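Local coordinates for sulfur oxidation protein soxB (Thermus thermophilus, PDB 2WDD) that hydrolyses the sulfur-sulfur bond of cysteine S-thiosulfonate in the Sox sulfur oxidation pathway and holds two manganese ions at its probable active site, at residues Leu128-Asp132 with Leu260-Asn264; Leu31-Ser35 with Lys310-Arg314; Val157-Ser162 with Phe180-Leu185; Asp269-Glu274 with Val297-Ile302; Leu290-Pro294 with Leu327-Val331. All coordinates share one frame; numbering follows the deposited sequence.

Contact 1. Residues Leu128-Asp132 with Leu260-Asn264. With MN (manganese (II) ion), chain H; MN (manganese (II) ion), chain G.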
# COMPACT_ATOMS: atom_id res chain seq x y z
N LEU A 128 -6.33 -15.52 -2.44
CA LEU A 128 -5.73 -15.02 -1.22
C LEU A 128 -5.59 -13.53 -1.28
O LEU A 128 -5.07 -12.99 -2.25
CB LEU A 128 -4.35 -15.65 -1.04
CG LEU A 128 -4.38 -17.18 -1.02
CD1 LEU A 128 -2.97 -17.71 -0.91
CD2 LEU A 128 -5.24 -17.67 0.15
N ASP A 129 -6.07 -12.87 -0.22
CA ASP A 129 -6.05 -11.41 -0.11
C ASP A 129 -5.05 -11.00 0.98
O ASP A 129 -5.15 -11.43 2.13
CB ASP A 129 -7.46 -10.96 0.26
CG ASP A 129 -7.57 -9.46 0.42
OD1 ASP A 129 -6.54 -8.76 0.36
OD2 ASP A 129 -8.72 -9.00 0.55
N GLY A 130 -4.05 -10.20 0.61
CA GLY A 130 -3.01 -9.80 1.53
C GLY A 130 -3.32 -8.70 2.53
O GLY A 130 -2.43 -8.31 3.28
N GLY A 131 -4.56 -8.21 2.57
CA GLY A 131 -4.91 -7.19 3.55
C GLY A 131 -4.81 -5.76 3.04
O GLY A 131 -4.41 -5.53 1.90
N ASP A 132 -5.17 -4.80 3.88
CA ASP A 132 -5.31 -3.39 3.48
C ASP A 132 -6.34 -3.38 2.38
O ASP A 132 -6.15 -2.77 1.33
CB ASP A 132 -3.99 -2.78 3.00
CG ASP A 132 -3.15 -2.26 4.15
OD1 ASP A 132 -3.59 -2.38 5.31
OD2 ASP A 132 -2.05 -1.73 3.89
N LEU A 260 3.37 -18.30 3.43
CA LEU A 260 3.05 -17.26 4.41
C LEU A 260 2.36 -16.11 3.67
O LEU A 260 2.96 -15.51 2.79
CB LEU A 260 4.32 -16.73 5.09
CG LEU A 260 4.08 -15.58 6.09
CD1 LEU A 260 3.32 -16.10 7.32
CD2 LEU A 260 5.38 -14.94 6.51
N LEU A 261 1.09 -15.85 3.99
CA LEU A 261 0.31 -14.74 3.43
C LEU A 261 0.60 -13.61 4.41
O LEU A 261 0.12 -13.62 5.54
CB LEU A 261 -1.18 -15.07 3.46
CG LEU A 261 -2.18 -14.04 2.93
CD1 LEU A 261 -1.87 -13.65 1.49
CD2 LEU A 261 -3.59 -14.61 3.04
N SER A 262 1.50 -12.71 4.02
CA SER A 262 2.05 -11.71 4.92
C SER A 262 1.67 -10.27 4.70
O SER A 262 1.55 -9.80 3.56
CB SER A 262 3.58 -11.78 4.78
OG SER A 262 4.23 -10.96 5.73
N HIS A 263 1.57 -9.54 5.81
CA HIS A 263 1.41 -8.09 5.75
C HIS A 263 2.51 -7.47 6.62
O HIS A 263 2.30 -6.43 7.24
CB HIS A 263 0.03 -7.59 6.17
CG HIS A 263 -0.31 -6.27 5.55
ND1 HIS A 263 -1.11 -6.15 4.43
CD2 HIS A 263 0.13 -5.01 5.84
CE1 HIS A 263 -1.16 -4.88 4.07
NE2 HIS A 263 -0.42 -4.17 4.90
N ASN A 264 3.69 -8.09 6.62
CA ASN A 264 4.82 -7.56 7.38
C ASN A 264 5.53 -6.43 6.65
O ASN A 264 6.21 -5.62 7.29
CB ASN A 264 5.91 -8.64 7.59
CG ASN A 264 5.54 -9.68 8.63
OD1 ASN A 264 5.00 -9.37 9.69
ND2 ASN A 264 5.96 -10.92 8.39
MN MN H . -0.16 -2.03 5.06
MN MN G . -1.24 -0.95 2.00
O HOH W 1 0.37 -0.98 3.31
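D132 and H263 cross at about a right angle, their carboxylate and ring planes 64° apart, and what joins them is metal, not a hydrogen bond. D132 OD2 and H263 NE2 each lie 2.2 Å from the manganese ion of chain H. The same D132 OD2 binds the manganese of chain G, also at 2.2 Å, so a single carboxylate oxygen bridges the two ions; water 1 forms a second bridge. Aspartate suits this post because its short arm sets one oxygen between the two ions, while its other oxygen, OD1, takes a hydrogen bond from the backbone N of W164. The other ring nitrogen is gripped as well: H263 ND1 donates to G130 O at 2.8 Å, almost straight at 175° and close to the ring plane. With the proton on ND1, NE2 is left to the metal and the ring cannot easily turn. This is the dinuclear centre of a metallophosphoesterase-like fold, built on loops that follow strands 124-129 and 257-262 of two facing sheets; H163 and H286 complete one ion's protein ligands, D36, H38 and H288 the other's. At G131 a side chain would press on H263 ND1, and its N closes an Asx turn on D129 OD1. Farther back along the strands, L261 packs between the two sheets, its CD1 4.1 Å from L128 CB.

Contact 2. Residues Leu31-Ser35 with Lys310-Arg314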
# COMPACT_ATOMS: atom_id res chain seq x y z
N LEU A 31 -2.37 -20.22 -6.81
CA LEU A 31 -2.75 -19.18 -5.87
C LEU A 31 -3.03 -17.91 -6.69
O LEU A 31 -2.23 -17.53 -7.56
CB LEU A 31 -1.65 -18.92 -4.85
CG LEU A 31 -1.05 -20.14 -4.13
CD1 LEU A 31 0.02 -19.72 -3.15
CD2 LEU A 31 -2.15 -20.93 -3.43
N LEU A 32 -4.20 -17.32 -6.47
CA LEU A 32 -4.59 -16.08 -7.14
C LEU A 32 -4.53 -15.06 -6.01
O LEU A 32 -5.35 -15.08 -5.09
CB LEU A 32 -5.99 -16.19 -7.74
CG LEU A 32 -6.08 -17.34 -8.76
CD1 LEU A 32 -7.52 -17.54 -9.27
CD2 LEU A 32 -5.11 -17.11 -9.93
N TYR A 33 -3.49 -14.23 -6.05
CA TYR A 33 -3.17 -13.34 -4.96
C TYR A 33 -3.21 -11.86 -5.32
O TYR A 33 -2.66 -11.44 -6.33
CB TYR A 33 -1.75 -13.71 -4.50
CG TYR A 33 -1.08 -12.73 -3.57
CD1 TYR A 33 -1.67 -12.37 -2.37
CD2 TYR A 33 0.21 -12.25 -3.86
CE1 TYR A 33 -1.03 -11.48 -1.50
CE2 TYR A 33 0.85 -11.37 -2.99
CZ TYR A 33 0.22 -11.00 -1.81
OH TYR A 33 0.85 -10.12 -0.96
N PHE A 34 -3.85 -11.08 -4.46
CA PHE A 34 -3.83 -9.62 -4.60
C PHE A 34 -3.73 -9.07 -3.19
O PHE A 34 -4.03 -9.77 -2.22
CB PHE A 34 -5.06 -9.09 -5.33
CG PHE A 34 -6.35 -9.29 -4.57
CD1 PHE A 34 -6.88 -8.28 -3.78
CD2 PHE A 34 -7.01 -10.50 -4.64
CE1 PHE A 34 -8.07 -8.47 -3.08
CE2 PHE A 34 -8.19 -10.71 -3.92
CZ PHE A 34 -8.73 -9.68 -3.16
N SER A 35 -3.26 -7.84 -3.05
CA SER A 35 -3.10 -7.27 -1.73
C SER A 35 -3.20 -5.76 -1.84
O SER A 35 -3.06 -5.18 -2.93
CB SER A 35 -1.73 -7.64 -1.15
OG SER A 35 -1.61 -7.28 0.22
N LYS A 310 -4.36 -3.18 -9.07
CA LYS A 310 -3.71 -3.13 -10.36
C LYS A 310 -3.31 -4.45 -10.98
O LYS A 310 -3.23 -4.56 -12.21
CB LYS A 310 -2.57 -2.10 -10.40
CG LYS A 310 -1.30 -2.50 -9.69
CD LYS A 310 -0.35 -1.29 -9.54
CE LYS A 310 0.20 -0.82 -10.89
NZ LYS A 310 1.26 0.26 -10.74
N ALA A 311 -3.06 -5.45 -10.14
CA ALA A 311 -2.60 -6.74 -10.64
C ALA A 311 -3.13 -7.90 -9.83
O ALA A 311 -3.35 -7.80 -8.63
CB ALA A 311 -1.08 -6.77 -10.62
N LEU A 312 -3.27 -9.04 -10.50
CA LEU A 312 -3.61 -10.28 -9.84
C LEU A 312 -2.38 -11.14 -10.08
O LEU A 312 -1.94 -11.31 -11.22
CB LEU A 312 -4.82 -10.95 -10.50
CG LEU A 312 -5.16 -12.28 -9.83
CD1 LEU A 312 -5.73 -12.05 -8.42
CD2 LEU A 312 -6.15 -13.08 -10.69
N MET A 313 -1.75 -11.60 -9.00
CA MET A 313 -0.57 -12.43 -9.13
C MET A 313 -1.00 -13.88 -9.18
O MET A 313 -1.62 -14.38 -8.25
CB MET A 313 0.39 -12.22 -7.96
CG MET A 313 1.49 -11.21 -8.27
SD MET A 313 0.88 -9.63 -8.85
CE MET A 313 -0.01 -9.05 -7.36
N ARG A 314 -0.67 -14.56 -10.28
CA ARG A 314 -1.01 -15.97 -10.40
C ARG A 314 0.25 -16.77 -10.11
O ARG A 314 1.27 -16.61 -10.80
CB ARG A 314 -1.56 -16.32 -11.78
CG ARG A 314 -1.79 -17.83 -11.93
CD ARG A 314 -2.53 -18.20 -13.22
NE ARG A 314 -2.43 -19.65 -13.42
CZ ARG A 314 -3.04 -20.33 -14.38
NH1 ARG A 314 -3.85 -19.71 -15.22
NH2 ARG A 314 -2.85 -21.64 -14.48
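Y33 and M313 face each other as a hydrogen-bonded antiparallel pair, the point at which the parallel strands of this sheet give way to antiparallel ones. Two backbone bonds close the pair, Y33 N to M313 O at 2.9 Å and M313 N to Y33 O at 2.8 Å. The M313 side chain can be followed outward from there. Its CB lies 3.5 Å from Y33 O and 4.1 Å from Y33 CD2, the two side chains crossing obliquely. CG then carries the chain away from the tyrosine, and SD packs 3.9 Å from V331 CG2 on the next strand, 323-333. Bends at chi2 (54°) and chi3 (65°) hook the end back, leaving CE 3.7 Å from Y33 O. Methionine suits the place because a flexible, unbranched chain can touch both neighbouring strands. On the other face, which helix 104-120 covers, L312 points CD1 across the strand boundary to L32 CB, 4.2 Å away, and to the F34 ring. Leucine has the right reach for this, filling the space between two residues of the neighbouring strand. L32 and R314 form the adjoining non-hydrogen-bonded pair and run side by side; the arginine is extended, so its methylenes serve as apolar surface while its guanidinium group travels on to Q114 and D316. The closest touch between these two side chains is L32 CD2 to R314 CG, 3.9 Å.

Contact 3. Residues Val157-Ser162 with Phe180-Leu185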
# COMPACT_ATOMS: atom_id res chain seq x y z
N VAL A 157 -13.24 -14.90 -1.58
CA VAL A 157 -11.87 -14.86 -1.07
C VAL A 157 -11.70 -15.94 -0.01
O VAL A 157 -12.48 -16.02 0.94
CB VAL A 157 -11.57 -13.47 -0.46
CG1 VAL A 157 -10.21 -13.46 0.24
CG2 VAL A 157 -11.65 -12.39 -1.54
N ASP A 158 -10.69 -16.79 -0.16
CA ASP A 158 -10.49 -17.88 0.79
C ASP A 158 -9.85 -17.46 2.10
O ASP A 158 -10.21 -17.95 3.17
CB ASP A 158 -9.66 -18.99 0.16
CG ASP A 158 -10.38 -19.67 -0.97
OD1 ASP A 158 -11.46 -20.25 -0.73
OD2 ASP A 158 -9.91 -19.56 -2.11
N HIS A 159 -8.86 -16.57 2.02
CA HIS A 159 -8.18 -16.08 3.22
C HIS A 159 -7.79 -14.63 3.06
O HIS A 159 -7.61 -14.15 1.94
CB HIS A 159 -6.88 -16.85 3.46
CG HIS A 159 -7.07 -18.30 3.76
ND1 HIS A 159 -7.76 -18.74 4.88
CD2 HIS A 159 -6.62 -19.41 3.14
CE1 HIS A 159 -7.75 -20.06 4.91
NE2 HIS A 159 -7.06 -20.49 3.87
N MET A 160 -7.63 -13.95 4.19
CA MET A 160 -7.09 -12.60 4.19
C MET A 160 -6.33 -12.40 5.49
O MET A 160 -6.51 -13.14 6.47
CB MET A 160 -8.17 -11.53 4.03
CG MET A 160 -8.79 -11.06 5.34
SD MET A 160 -10.03 -9.70 5.08
CE MET A 160 -8.93 -8.25 4.98
N VAL A 161 -5.42 -11.42 5.46
CA VAL A 161 -4.70 -10.97 6.64
C VAL A 161 -5.01 -9.48 6.78
O VAL A 161 -5.88 -8.96 6.07
CB VAL A 161 -3.21 -11.31 6.63
CG1 VAL A 161 -3.02 -12.84 6.64
CG2 VAL A 161 -2.49 -10.69 5.44
N SER A 162 -4.33 -8.79 7.69
CA SER A 162 -4.74 -7.41 7.94
C SER A 162 -3.68 -6.39 8.32
O SER A 162 -2.57 -6.72 8.73
CB SER A 162 -5.77 -7.43 9.07
OG SER A 162 -5.12 -7.69 10.31
N PHE A 180 -17.65 -11.65 6.56
CA PHE A 180 -16.62 -12.23 5.69
C PHE A 180 -16.74 -13.76 5.62
O PHE A 180 -16.64 -14.44 6.64
CB PHE A 180 -15.25 -11.82 6.24
CG PHE A 180 -14.08 -12.28 5.41
CD1 PHE A 180 -13.99 -11.97 4.06
CD2 PHE A 180 -13.05 -13.02 5.99
CE1 PHE A 180 -12.90 -12.38 3.31
CE2 PHE A 180 -11.96 -13.43 5.25
CZ PHE A 180 -11.88 -13.11 3.91
N ARG A 181 -16.95 -14.30 4.42
CA ARG A 181 -17.12 -15.75 4.26
C ARG A 181 -15.81 -16.52 4.16
O ARG A 181 -15.78 -17.74 4.30
CB ARG A 181 -18.06 -16.06 3.10
CG ARG A 181 -19.50 -15.63 3.35
CD ARG A 181 -20.34 -15.69 2.09
NE ARG A 181 -20.27 -17.01 1.46
CZ ARG A 181 -21.02 -18.05 1.82
NH1 ARG A 181 -21.90 -17.92 2.81
NH2 ARG A 181 -20.89 -19.21 1.20
N GLY A 182 -14.72 -15.81 3.94
CA GLY A 182 -13.42 -16.44 3.89
C GLY A 182 -12.97 -16.69 5.31
O GLY A 182 -13.72 -16.42 6.27
N GLU A 183 -11.76 -17.22 5.46
CA GLU A 183 -11.20 -17.49 6.78
C GLU A 183 -10.04 -16.55 7.07
O GLU A 183 -9.00 -16.60 6.41
CB GLU A 183 -10.74 -18.94 6.92
CG GLU A 183 -10.13 -19.18 8.29
CD GLU A 183 -9.72 -20.62 8.53
OE1 GLU A 183 -9.48 -20.95 9.70
OE2 GLU A 183 -9.63 -21.39 7.56
N PHE A 184 -10.21 -15.69 8.07
CA PHE A 184 -9.18 -14.74 8.48
C PHE A 184 -8.07 -15.47 9.23
O PHE A 184 -8.35 -16.27 10.12
CB PHE A 184 -9.80 -13.66 9.39
CG PHE A 184 -8.85 -12.55 9.74
CD1 PHE A 184 -8.77 -11.42 8.95
CD2 PHE A 184 -8.03 -12.64 10.85
CE1 PHE A 184 -7.89 -10.40 9.24
CE2 PHE A 184 -7.13 -11.62 11.16
CZ PHE A 184 -7.06 -10.50 10.35
N LEU A 185 -6.82 -15.21 8.85
CA LEU A 185 -5.67 -15.85 9.49
C LEU A 185 -4.72 -14.82 10.07
O LEU A 185 -4.53 -13.75 9.48
CB LEU A 185 -4.89 -16.68 8.46
CG LEU A 185 -5.62 -17.80 7.73
CD1 LEU A 185 -4.73 -18.41 6.66
CD2 LEU A 185 -6.08 -18.87 8.72
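The F180 ring is held between M160 and G182: M160 SD stands over one face, 4.2 Å from the centroid and 17° off the normal, a Met-aromatic contact, while the backbone N of G182 lies above the centre of the opposite face. V157 CG1 meets the edge at F180 CZ, 4.0 Å away. The H159 imidazole has L185 CD1 over one face, a CH-pi contact 3.7 Å from the ring centroid. At its edge, H159 ND1 donates to E183 O, 2.9 Å away and near the ring plane. F184 lies with M160 O over a face and S162 OG, hydrogen-bonded to S218 OG, at its edge, 3.4 Å from CZ. With CG between the backbone N and the carbonyl carbon (chi1 88°), M160 is directed into the space between the two phenylalanines, and its CG touches both. The short, weakly bonded strands 159-160 and 183-184 run parallel at one edge of the sheet, joined through helix 170-179 as a beta-alpha-beta unit. Pairing is sparse: E183 N donates to D158 O at 2.9 Å and L185 N to M160 O at 3.2 Å. M160 N is buried without a partner, and it is the histidine ring that meets E183 O. Replacing H159 by a leucine would probably leave E183 O without its donor and H205, which bonds H159 NE2, without its mate. At G182 a CB would come too near V157 O, so glycine fits. Beside the imidazole runs the extended chain of E183, whose carboxylate makes a salt bridge to R203.

Contact 4. Residues Asp269-Glu274 with Val297-Ile302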
# COMPACT_ATOMS: atom_id res chain seq x y z
N ASP A 269 9.76 -9.47 5.42
CA ASP A 269 9.55 -10.84 4.99
C ASP A 269 10.88 -11.46 4.55
O ASP A 269 11.14 -12.63 4.82
CB ASP A 269 8.57 -10.89 3.82
CG ASP A 269 7.13 -10.70 4.25
OD1 ASP A 269 6.81 -11.01 5.42
OD2 ASP A 269 6.31 -10.30 3.39
N ALA A 270 11.71 -10.69 3.84
CA ALA A 270 13.00 -11.22 3.37
C ALA A 270 13.89 -11.57 4.56
O ALA A 270 14.60 -12.59 4.53
CB ALA A 270 13.70 -10.23 2.44
N ALA A 271 13.85 -10.75 5.60
CA ALA A 271 14.65 -11.00 6.80
C ALA A 271 14.16 -12.29 7.47
O ALA A 271 14.97 -13.10 7.93
CB ALA A 271 14.57 -9.82 7.76
N LEU A 272 12.85 -12.48 7.51
CA LEU A 272 12.27 -13.68 8.11
C LEU A 272 12.63 -14.94 7.32
O LEU A 272 12.80 -16.01 7.90
CB LEU A 272 10.75 -13.56 8.22
CG LEU A 272 10.25 -12.53 9.24
CD1 LEU A 272 8.74 -12.39 9.14
CD2 LEU A 272 10.66 -12.94 10.66
N ALA A 273 12.74 -14.80 6.00
CA ALA A 273 13.09 -15.93 5.15
C ALA A 273 14.47 -16.49 5.53
O ALA A 273 14.75 -17.67 5.33
CB ALA A 273 13.07 -15.53 3.68
N GLU A 274 15.32 -15.64 6.08
CA GLU A 274 16.67 -16.05 6.49
C GLU A 274 16.71 -16.46 7.96
O GLU A 274 17.76 -16.87 8.46
CB GLU A 274 17.66 -14.92 6.27
CG GLU A 274 17.72 -14.39 4.84
CD GLU A 274 18.81 -13.35 4.66
OE1 GLU A 274 18.98 -12.50 5.55
OE2 GLU A 274 19.50 -13.39 3.62
N VAL A 297 15.13 -15.73 -1.57
CA VAL A 297 15.83 -15.34 -0.35
C VAL A 297 15.94 -16.59 0.52
O VAL A 297 14.93 -17.21 0.86
CB VAL A 297 15.11 -14.21 0.41
CG1 VAL A 297 15.91 -13.84 1.66
CG2 VAL A 297 14.91 -12.99 -0.50
N GLY A 298 17.16 -17.00 0.83
CA GLY A 298 17.37 -18.22 1.59
C GLY A 298 16.78 -19.37 0.80
O GLY A 298 17.06 -19.52 -0.39
N LYS A 299 15.90 -20.15 1.43
CA LYS A 299 15.23 -21.25 0.76
C LYS A 299 13.76 -20.90 0.51
O LYS A 299 12.89 -21.77 0.45
CB LYS A 299 15.31 -22.50 1.64
CG LYS A 299 16.73 -22.99 1.88
CD LYS A 299 17.41 -23.31 0.56
CE LYS A 299 18.91 -23.50 0.74
NZ LYS A 299 19.54 -24.08 -0.48
N THR A 300 13.48 -19.60 0.35
CA THR A 300 12.11 -19.14 0.17
C THR A 300 11.95 -18.31 -1.09
O THR A 300 12.84 -17.53 -1.44
CB THR A 300 11.73 -18.25 1.38
OG1 THR A 300 11.91 -18.98 2.60
CG2 THR A 300 10.30 -17.71 1.27
N TRP A 301 10.79 -18.43 -1.74
CA TRP A 301 10.44 -17.56 -2.86
C TRP A 301 9.52 -16.47 -2.29
O TRP A 301 8.65 -16.77 -1.48
CB TRP A 301 9.65 -18.32 -3.92
CG TRP A 301 10.48 -19.30 -4.68
CD1 TRP A 301 10.43 -20.66 -4.60
CD2 TRP A 301 11.51 -18.99 -5.63
NE1 TRP A 301 11.36 -21.22 -5.45
CE2 TRP A 301 12.03 -20.22 -6.10
CE3 TRP A 301 12.03 -17.80 -6.14
CZ2 TRP A 301 13.07 -20.28 -7.03
CZ3 TRP A 301 13.06 -17.87 -7.07
CH2 TRP A 301 13.56 -19.10 -7.50
N ILE A 302 9.66 -15.24 -2.78
CA ILE A 302 8.82 -14.13 -2.33
C ILE A 302 8.14 -13.48 -3.54
O ILE A 302 8.79 -13.18 -4.55
CB ILE A 302 9.66 -13.10 -1.57
CG1 ILE A 302 10.28 -13.75 -0.32
CG2 ILE A 302 8.80 -11.89 -1.16
CD1 ILE A 302 11.20 -12.82 0.46
O HOH W 2 14.21 -19.65 3.87
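D269 opens the contact with its backbone alone, its C atom 4.3 Å from I302 CD1; its carboxylate turns instead to the hydroxyls of S262 and S284. One residue on, A270 takes the same methyl more closely, with CA 3.8 Å from I302 CD1, and its carbonyl O lies 3.4 Å from V297 CG1. Alanine suits both this position and A273, since a small side chain lets the helix settle close to the strand. The helical piece 269-273 runs nearly antiparallel to strand 300-302, at 171° with an axis separation of 9.5 Å, on a face of the sheet that holds strands 281-284 and 300-304. The segment it meets there is a beta hairpin, whose type II' turn from V297 to T300 brings both ends of the turn against A270 and A273. G298 adopts the positive phi that glycine accepts readily, and a CB there would crowd A273 O. A273 itself points its CB into the hairpin, 3.9 Å from V297 CG1 and 3.8 Å from T300 OG1. Its carbonyl is served by water 2, which donates to A273 O and to T300 OG1 and accepts from K299 N. T300 meets A273 CB with its own CB and OG1, while the hydroxyl bonds to water 2 and to I279 O. E274 comes last, in two conformations, so its touch on V297 is doubtful.

Contact 5. Residues Leu290-Pro294 with Leu327-Val331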
# COMPACT_ATOMS: atom_id res chain seq x y z
N LEU A 290 5.95 -4.88 -6.67
CA LEU A 290 5.64 -5.73 -7.82
C LEU A 290 6.86 -6.61 -8.09
O LEU A 290 7.99 -6.11 -8.12
CB LEU A 290 5.34 -4.90 -9.08
CG LEU A 290 3.88 -4.43 -9.20
CD1 LEU A 290 3.78 -3.21 -10.11
CD2 LEU A 290 2.99 -5.57 -9.71
N THR A 291 6.63 -7.92 -8.24
CA THR A 291 7.71 -8.87 -8.52
C THR A 291 7.31 -9.79 -9.68
O THR A 291 6.77 -10.87 -9.46
CB THR A 291 8.05 -9.72 -7.28
OG1 THR A 291 6.87 -10.37 -6.80
CG2 THR A 291 8.63 -8.86 -6.18
N PRO A 292 7.59 -9.38 -10.93
CA PRO A 292 7.24 -10.19 -12.10
C PRO A 292 7.86 -11.58 -12.07
O PRO A 292 7.31 -12.52 -12.64
CB PRO A 292 7.76 -9.36 -13.26
CG PRO A 292 7.60 -7.93 -12.76
CD PRO A 292 8.03 -8.03 -11.30
N ARG A 293 8.98 -11.70 -11.36
CA ARG A 293 9.67 -12.97 -11.16
C ARG A 293 9.85 -13.03 -9.64
O ARG A 293 10.10 -12.00 -9.01
CB ARG A 293 11.03 -12.97 -11.85
CG ARG A 293 10.96 -12.79 -13.35
CD ARG A 293 12.33 -13.03 -13.98
NE ARG A 293 12.38 -12.58 -15.37
CZ ARG A 293 12.02 -13.32 -16.42
NH1 ARG A 293 11.56 -14.55 -16.23
NH2 ARG A 293 12.11 -12.83 -17.65
N PRO A 294 9.71 -14.22 -9.04
CA PRO A 294 9.83 -14.32 -7.58
C PRO A 294 11.24 -14.01 -7.09
O PRO A 294 12.23 -14.23 -7.80
CB PRO A 294 9.45 -15.77 -7.29
CG PRO A 294 9.87 -16.51 -8.55
CD PRO A 294 9.55 -15.55 -9.68
N LEU A 327 7.89 -23.30 -9.35
CA LEU A 327 6.72 -22.43 -9.43
C LEU A 327 6.76 -21.55 -10.66
O LEU A 327 7.82 -21.24 -11.19
CB LEU A 327 6.61 -21.55 -8.18
CG LEU A 327 7.57 -20.36 -8.06
CD1 LEU A 327 7.24 -19.57 -6.78
CD2 LEU A 327 9.01 -20.82 -8.06
N ARG A 328 5.58 -21.11 -11.07
CA ARG A 328 5.45 -20.18 -12.17
C ARG A 328 4.70 -18.96 -11.63
O ARG A 328 3.64 -19.10 -11.04
CB ARG A 328 4.68 -20.79 -13.33
CG ARG A 328 4.62 -19.88 -14.55
CD ARG A 328 3.78 -20.48 -15.67
NE ARG A 328 2.38 -20.60 -15.29
CZ ARG A 328 1.45 -21.19 -16.04
NH1 ARG A 328 1.77 -21.71 -17.22
NH2 ARG A 328 0.20 -21.26 -15.60
N VAL A 329 5.28 -17.78 -11.81
CA VAL A 329 4.68 -16.55 -11.32
C VAL A 329 4.35 -15.67 -12.50
O VAL A 329 5.19 -15.45 -13.38
CB VAL A 329 5.67 -15.81 -10.39
CG1 VAL A 329 5.13 -14.43 -10.02
CG2 VAL A 329 6.00 -16.64 -9.15
N ARG A 330 3.13 -15.16 -12.54
CA ARG A 330 2.72 -14.24 -13.58
C ARG A 330 1.96 -13.09 -12.96
O ARG A 330 0.99 -13.30 -12.25
CB ARG A 330 1.85 -14.93 -14.63
CG ARG A 330 2.61 -15.96 -15.45
CD ARG A 330 3.65 -15.30 -16.35
NE ARG A 330 4.29 -16.28 -17.23
CZ ARG A 330 5.41 -16.93 -16.93
NH1 ARG A 330 6.01 -16.70 -15.77
NH2 ARG A 330 5.92 -17.81 -17.78
N VAL A 331 2.39 -11.87 -13.27
CA VAL A 331 1.69 -10.67 -12.83
C VAL A 331 0.66 -10.40 -13.92
O VAL A 331 1.03 -10.08 -15.06
CB VAL A 331 2.67 -9.48 -12.71
CG1 VAL A 331 1.89 -8.16 -12.51
CG2 VAL A 331 3.66 -9.72 -11.55
O HOH W 3 5.09 -11.85 -14.33
O HOH W 4 8.19 -15.12 -13.41
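V329 and V331 share one side-chain setting, chi1 172° and 169°, with CG1 anti to the backbone N; this sets CG2 of V329 against P294 and CG2 of V331 against P292. V329 CG2 lies 3.8 Å from P294 CD, the ring and the valine sliding past each other in opposite directions, while V329 CG1 spreads to T291 O, 4.0 Å away. V331 CG2 meets P292 CA at 3.7 Å, and V331 CG1 touches L290 CD2, 4.0 Å away, the two side chains crossing at about a right angle. Beta-branched valines suit such a surface, since each offers two methyls to two partners. Cutting V329 back to an alanine is likely to open a gap beside P294 and strip T291 O of its apolar neighbour CG1. Strand 323-333 is the outermost of its sheet, and here residues 290-294, the loop leading into strand 295-297 of the second sheet, lie along it. No direct hydrogen bond joins the two segments; waters do so. Water 3 donates to P292 O and accepts from V331 N, at 2.9 Å each, and water 4 donates to P292 O and to V329 O. P292 has no N-H to satisfy; its polar share is its carbonyl O, which accepts from two waters. The chemistry is divided: apolar side chains fill the interface, and water satisfies backbone groups of an edge strand.

Overall arrangement
Contacts 2, 1 and 3 follow one another across the first sheet: strand 29-34 pairs with 311-320 in contact 2, its neighbour 124-129 runs into contact 1, and contact 3 ends that side. Centre to centre, contact 1 lies about 11 Å from contact 2 and about 10 Å from contact 3. It reaches over to strand 257-262 of the second sheet; the ions sit beyond the ends of these strands. Contact 4 packs helix 266-273 on the hairpin 295-304 of that sheet, and contact 5 closes the other edge of the first. Along the chain, contact 3 lies within the span of contact 1 and contact 1 within that of contact 2, while 4 and 5 interleave; only contact 1 holds metal ligands.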